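Local coordinates for uncharacterized protein (Pseudomonas syringae pv. tomato, PDB 3K4I) that is of unknown function but belongs to the Aldolase/RraA family and has a mixed beta sheet and three chains in its assembly, at residues D79-P82 against S83-I87; P157-D161 against G162-Q166. One frame throughout, in Å; residues are numbered along the deposited sequence.

Contact 1: D79-P82 against S83-I87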
ATOM      1  N   ASP C  79       8.124  21.900  18.346  1.00  9.45           N
ATOM      2  CA  ASP C  79       7.635  22.887  19.340  1.00 11.26           C
ATOM      3  C   ASP C  79       7.169  24.210  18.728  1.00 12.18           C
ATOM      4  O   ASP C  79       6.466  24.982  19.384  1.00 13.38           O
ATOM      5  CB  ASP C  79       8.731  23.192  20.374  1.00 12.58           C
ATOM      6  CG  ASP C  79       8.860  22.110  21.427  1.00 15.03           C
ATOM      7  OD1 ASP C  79       7.823  21.525  21.814  1.00 12.81           O
ATOM      8  OD2 ASP C  79      10.001  21.866  21.893  1.00 13.75           O
ATOM      9  N   GLN C  80       7.596  24.488  17.503  1.00 11.35           N
ATOM     10  CA  GLN C  80       7.279  25.735  16.804  1.00 11.47           C
ATOM     11  C   GLN C  80       5.949  25.702  16.035  1.00  9.50           C
ATOM     12  O   GLN C  80       5.471  26.747  15.602  1.00  8.29           O
ATOM     13  CB  GLN C  80       8.406  26.062  15.806  1.00 13.46           C
ATOM     14  CG  GLN C  80       9.799  26.031  16.394  1.00 33.71           C
ATOM     15  CD  GLN C  80      10.789  26.869  15.592  1.00 17.27           C
ATOM     16  OE1 GLN C  80      11.709  27.480  16.167  1.00 35.01           O
ATOM     17  NE2 GLN C  80      10.578  26.962  14.284  1.00 33.99           N
ATOM     18  N   VAL C  81       5.388  24.506  15.829  1.00  8.49           N
ATOM     19  CA  VAL C  81       4.282  24.307  14.902  1.00  7.54           C
ATOM     20  C   VAL C  81       2.955  24.735  15.557  1.00  7.86           C
ATOM     21  O   VAL C  81       2.623  24.234  16.618  1.00  7.28           O
ATOM     22  CB  VAL C  81       4.197  22.824  14.459  1.00  7.44           C
ATOM     23  CG1 VAL C  81       3.074  22.601  13.448  1.00  7.19           C
ATOM     24  CG2 VAL C  81       5.556  22.329  13.905  1.00  9.01           C
ATOM     25  N   PRO C  82       2.236  25.684  14.937  1.00  8.99           N
ATOM     26  CA  PRO C  82       0.979  26.150  15.510  1.00 10.40           C
ATOM     27  C   PRO C  82      -0.123  25.100  15.453  1.00  9.24           C
ATOM     28  O   PRO C  82      -0.183  24.278  14.540  1.00  8.38           O
ATOM     29  CB  PRO C  82       0.609  27.361  14.643  1.00 10.92           C
ATOM     30  CG  PRO C  82       1.845  27.749  13.949  1.00 15.28           C
ATOM     31  CD  PRO C  82       2.667  26.522  13.802  1.00 10.35           C
ATOM     32  N   SER C  83      -1.028  25.161  16.426  1.00  8.47           N
ATOM     33  CA  SER C  83      -2.269  24.410  16.370  1.00  8.55           C
ATOM     34  C   SER C  83      -3.010  24.666  15.046  1.00  7.58           C
ATOM     35  O   SER C  83      -3.110  25.807  14.605  1.00  7.98           O
ATOM     36  CB  SER C  83      -3.147  24.820  17.568  1.00 10.29           C
ATOM     37  OG  SER C  83      -4.375  24.125  17.561  1.00 21.97           O
ATOM     38  N   GLY C  84      -3.476  23.591  14.399  1.00  5.64           N
ATOM     39  CA  GLY C  84      -4.245  23.681  13.163  1.00  4.20           C
ATOM     40  C   GLY C  84      -3.378  23.473  11.946  1.00  4.32           C
ATOM     41  O   GLY C  84      -3.879  23.513  10.813  1.00  4.82           O
ATOM     42  N   SER C  85      -2.092  23.230  12.196  1.00  2.91           N
ATOM     43  CA  SER C  85      -1.142  22.992  11.094  1.00  4.54           C
ATOM     44  C   SER C  85      -1.244  21.595  10.547  1.00  4.02           C
ATOM     45  O   SER C  85      -1.543  20.656  11.282  1.00  4.34           O
ATOM     46  CB  SER C  85       0.282  23.187  11.575  1.00  5.84           C
ATOM     47  OG  SER C  85       0.510  24.525  11.967  1.00  9.24           O
ATOM     48  N   VAL C  86      -0.949  21.454   9.248  1.00  3.72           N
ATOM     49  CA  VAL C  86      -0.549  20.167   8.673  1.00  4.82           C
ATOM     50  C   VAL C  86       0.948  20.313   8.353  1.00  4.58           C
ATOM     51  O   VAL C  86       1.308  21.208   7.638  1.00  6.53           O
ATOM     52  CB  VAL C  86      -1.340  19.892   7.379  1.00  5.25           C
ATOM     53  CG1 VAL C  86      -0.779  18.714   6.603  1.00  7.59           C
ATOM     54  CG2 VAL C  86      -2.842  19.661   7.703  1.00  8.23           C
ATOM     55  N   ILE C  87       1.795  19.429   8.888  1.00  4.21           N
ATOM     56  CA  ILE C  87       3.235  19.518   8.712  1.00  4.29           C
ATOM     57  C   ILE C  87       3.526  18.894   7.353  1.00  5.13           C
ATOM     58  O   ILE C  87       3.008  17.823   7.061  1.00  5.91           O
ATOM     59  CB  ILE C  87       3.973  18.750   9.840  1.00  5.27           C
ATOM     60  CG1 ILE C  87       3.857  19.512  11.170  1.00  3.40           C
ATOM     61  CG2 ILE C  87       5.481  18.515   9.426  1.00  3.66           C
ATOM     62  CD1 ILE C  87       4.351  18.752  12.465  1.00  5.64           C
TER
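Pro-82 and Ser-85 are the first and last residues of a type II beta turn that leads from the loop after strand 53-63 into strand 85-90 of the mixed sheet. Its hydrogen bonds converge on one acceptor, the carbonyl oxygen of Pro-82. Ser-85 N closes the turn on Pro-82 O at 3.2 Å, and this bond is rather bent, with 140° at the hydrogen. Ser-85 OG donates to the same Pro-82 O over a shorter 2.7 Å. Both donors reach that oxygen from the same face of the carbonyl plane. The hydroxyl can do so because OG lies beside its own backbone N (chi1 -64°), which ties the side chain to the turn it ends. Gly-84 takes the third position of the turn with a positive phi, as is common for glycine in a type II turn.

The apolar part is made by Val-81, whose CG1 is anti to its backbone N (chi1 -178°) and abuts Ser-85 CB tightly at 3.4 Å. The side chain of Ile-87 crosses that of Val-81 at about a right angle, with Ile-87 CG1 3.9 Å from Val-81 CG1. Phe-58 of strand 53-63 and Ile-113 pack around this group. At the far end Asp-79 binds backbone N atoms of Leu-213 and Glu-214 in a second subunit. On the proline ring, Pro-82 CD lies 3.5 Å from Ser-85 OG.

Contact 2: P157-D161 against G162-Q166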
ATOM      1  N   PRO C 157       9.562  27.778   1.269  1.00  6.06           N
ATOM      2  CA  PRO C 157       8.884  27.094   0.163  1.00  7.56           C
ATOM      3  C   PRO C 157       9.472  25.703  -0.083  1.00  8.37           C
ATOM      4  O   PRO C 157      10.700  25.549  -0.046  1.00  9.59           O
ATOM      5  CB  PRO C 157       9.178  27.992  -1.055  1.00  7.84           C
ATOM      6  CG  PRO C 157       9.592  29.293  -0.491  1.00  7.80           C
ATOM      7  CD  PRO C 157      10.186  29.043   0.843  1.00  6.74           C
ATOM      8  N   LEU C 158       8.608  24.708  -0.317  1.00  8.28           N
ATOM      9  CA  LEU C 158       9.050  23.378  -0.756  1.00  7.76           C
ATOM     10  C   LEU C 158       8.636  23.152  -2.202  1.00  9.12           C
ATOM     11  O   LEU C 158       7.626  23.688  -2.654  1.00  9.67           O
ATOM     12  CB  LEU C 158       8.404  22.272   0.066  1.00  6.55           C
ATOM     13  CG  LEU C 158       8.475  22.429   1.574  1.00  9.41           C
ATOM     14  CD1 LEU C 158       7.721  21.287   2.215  1.00  5.95           C
ATOM     15  CD2 LEU C 158       9.899  22.561   2.121  1.00  6.18           C
ATOM     16  N   VAL C 159       9.410  22.352  -2.929  1.00  9.28           N
ATOM     17  CA  VAL C 159       8.931  21.952  -4.232  1.00 10.42           C
ATOM     18  C   VAL C 159       8.944  20.421  -4.281  1.00 12.32           C
ATOM     19  O   VAL C 159       9.999  19.791  -4.172  1.00 13.25           O
ATOM     20  CB  VAL C 159       9.709  22.597  -5.379  1.00 11.81           C
ATOM     21  CG1 VAL C 159       9.056  22.219  -6.710  1.00 15.56           C
ATOM     22  CG2 VAL C 159       9.725  24.124  -5.228  1.00 14.47           C
ATOM     23  N   ILE C 160       7.761  19.831  -4.397  1.00 12.21           N
ATOM     24  CA  ILE C 160       7.622  18.359  -4.382  1.00 13.18           C
ATOM     25  C   ILE C 160       7.031  17.956  -5.726  1.00 15.96           C
ATOM     26  O   ILE C 160       5.936  18.357  -6.050  1.00 16.04           O
ATOM     27  CB  ILE C 160       6.711  17.892  -3.219  1.00 12.31           C
ATOM     28  CG1 ILE C 160       7.358  18.208  -1.858  1.00 13.11           C
ATOM     29  CG2 ILE C 160       6.358  16.393  -3.322  1.00 13.59           C
ATOM     30  CD1 ILE C 160       6.416  18.028  -0.675  1.00 11.90           C
ATOM     31  N   ASP C 161       7.768  17.167  -6.502  1.00 19.14           N
ATOM     32  CA  ASP C 161       7.296  16.763  -7.839  1.00 21.08           C
ATOM     33  C   ASP C 161       6.852  17.992  -8.690  1.00 19.88           C
ATOM     34  O   ASP C 161       5.836  17.928  -9.371  1.00 20.78           O
ATOM     35  CB  ASP C 161       6.119  15.746  -7.741  1.00 23.39           C
ATOM     36  CG  ASP C 161       6.464  14.464  -6.953  1.00 24.51           C
ATOM     37  OD1 ASP C 161       5.697  14.078  -6.012  1.00 24.21           O
ATOM     38  OD2 ASP C 161       7.478  13.823  -7.281  1.00 25.16           O
ATOM     39  N   GLY C 162       7.568  19.117  -8.600  1.00 17.45           N
ATOM     40  CA  GLY C 162       7.194  20.340  -9.330  1.00 14.67           C
ATOM     41  C   GLY C 162       6.064  21.190  -8.758  1.00 13.21           C
ATOM     42  O   GLY C 162       5.672  22.190  -9.372  1.00 12.65           O
ATOM     43  N   ILE C 163       5.537  20.785  -7.599  1.00 10.54           N
ATOM     44  CA  ILE C 163       4.462  21.513  -6.913  1.00 10.83           C
ATOM     45  C   ILE C 163       5.065  22.275  -5.755  1.00  8.54           C
ATOM     46  O   ILE C 163       5.683  21.702  -4.885  1.00  8.51           O
ATOM     47  CB  ILE C 163       3.370  20.543  -6.383  1.00 11.15           C
ATOM     48  CG1 ILE C 163       2.878  19.628  -7.513  1.00 11.68           C
ATOM     49  CG2 ILE C 163       2.175  21.294  -5.743  1.00 12.51           C
ATOM     50  CD1 ILE C 163       2.237  20.399  -8.642  1.00 12.61           C
ATOM     51  N   THR C 164       4.842  23.582  -5.751  1.00  8.08           N
ATOM     52  CA  THR C 164       5.336  24.450  -4.717  1.00  7.86           C
ATOM     53  C   THR C 164       4.345  24.458  -3.545  1.00  9.07           C
ATOM     54  O   THR C 164       3.138  24.551  -3.775  1.00  9.87           O
ATOM     55  CB  THR C 164       5.522  25.874  -5.278  1.00  8.59           C
ATOM     56  OG1 THR C 164       6.670  25.874  -6.141  1.00 17.76           O
ATOM     57  CG2 THR C 164       5.719  26.900  -4.137  1.00 17.88           C
ATOM     58  N   ILE C 165       4.871  24.322  -2.325  1.00  7.67           N
ATOM     59  CA  ILE C 165       4.098  24.458  -1.068  1.00  7.53           C
ATOM     60  C   ILE C 165       4.744  25.615  -0.318  1.00  7.56           C
ATOM     61  O   ILE C 165       5.956  25.601  -0.001  1.00  7.68           O
ATOM     62  CB  ILE C 165       4.121  23.194  -0.154  1.00  8.15           C
ATOM     63  CG1 ILE C 165       3.588  21.948  -0.885  1.00 13.70           C
ATOM     64  CG2 ILE C 165       3.303  23.435   1.096  1.00 13.05           C
ATOM     65  CD1 ILE C 165       4.683  21.052  -1.452  1.00 10.87           C
ATOM     66  N   GLN C 166       3.950  26.651  -0.090  1.00  8.87           N
ATOM     67  CA  GLN C 166       4.355  27.772   0.738  1.00  8.28           C
ATOM     68  C   GLN C 166       3.758  27.597   2.136  1.00  7.73           C
ATOM     69  O   GLN C 166       2.627  27.118   2.272  1.00  6.90           O
ATOM     70  CB  GLN C 166       3.799  29.074   0.149  1.00  9.40           C
ATOM     71  CG  GLN C 166       4.392  29.504  -1.182  1.00 17.73           C
ATOM     72  CD  GLN C 166       5.755  30.131  -1.032  1.00 12.08           C
ATOM     73  OE1 GLN C 166       6.293  30.226   0.069  1.00 18.19           O
ATOM     74  NE2 GLN C 166       6.340  30.553  -2.156  1.00 18.91           N
TER
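Residues 157-166 form a tight antiparallel beta hairpin, a two-stranded sheet whose inner face lies over strands 53-63, 85-90 and 177-181 of the main sheet. Two hydrogen-bonded pairs hold it together. Leu-158 and Ile-165 exchange N-H and C=O in both directions, each N-to-O distance being 2.8 Å. Ile-160 N reaches Ile-163 O at 2.8 Å; the return bond from Ile-163 N to Ile-160 O, at the turn, comes from above the carbonyl plane, 57° out of it.

Leu-158, Ile-160, Ile-163 and Ile-165 share the inner face. Here Ile-165 CD1 swings towards Ile-160, helped by an unusual chi2 of 98°, and meets Ile-160 CD1 at 3.6 Å. The other face carries the non-hydrogen-bonded pair, where Val-159 CG2 stands 3.6 Å from Thr-164 OG1 and Val-159 CG1 leans on Gly-162 CA. At the open end, the folded chain of Gln-166 (chi2 -77°) brings its amide against the Pro-157 ring, Gln-166 OE1 being 3.5 Å from Pro-157 CG. Asp-161 at the tip forms a salt bridge with Arg-138. With positive phi at both Asp-161 and Gly-162, the connection is the type I' turn characteristic of two-residue beta hairpins.

The two contacts follow one another in the chain and do not touch: their centres are 18 Å apart and their nearest atoms about 7 Å. Strands 53-63 and 85-90, parallel neighbours in the mixed sheet, connect them. Contact 1 supplies the start of strand 85-90, and the hairpin of contact 2 packs on Val-88 and Ser-90 farther along that strand. Strand 53-63 is likewise shared, with Phe-58 against contact 1 and Ala-57, Thr-59 and Gln-61 against contact 2. Their surroundings differ at the subunit level, since residues 79-87 reach a second subunit through Asp-79, whereas no other chain of the assembly touches 157-166.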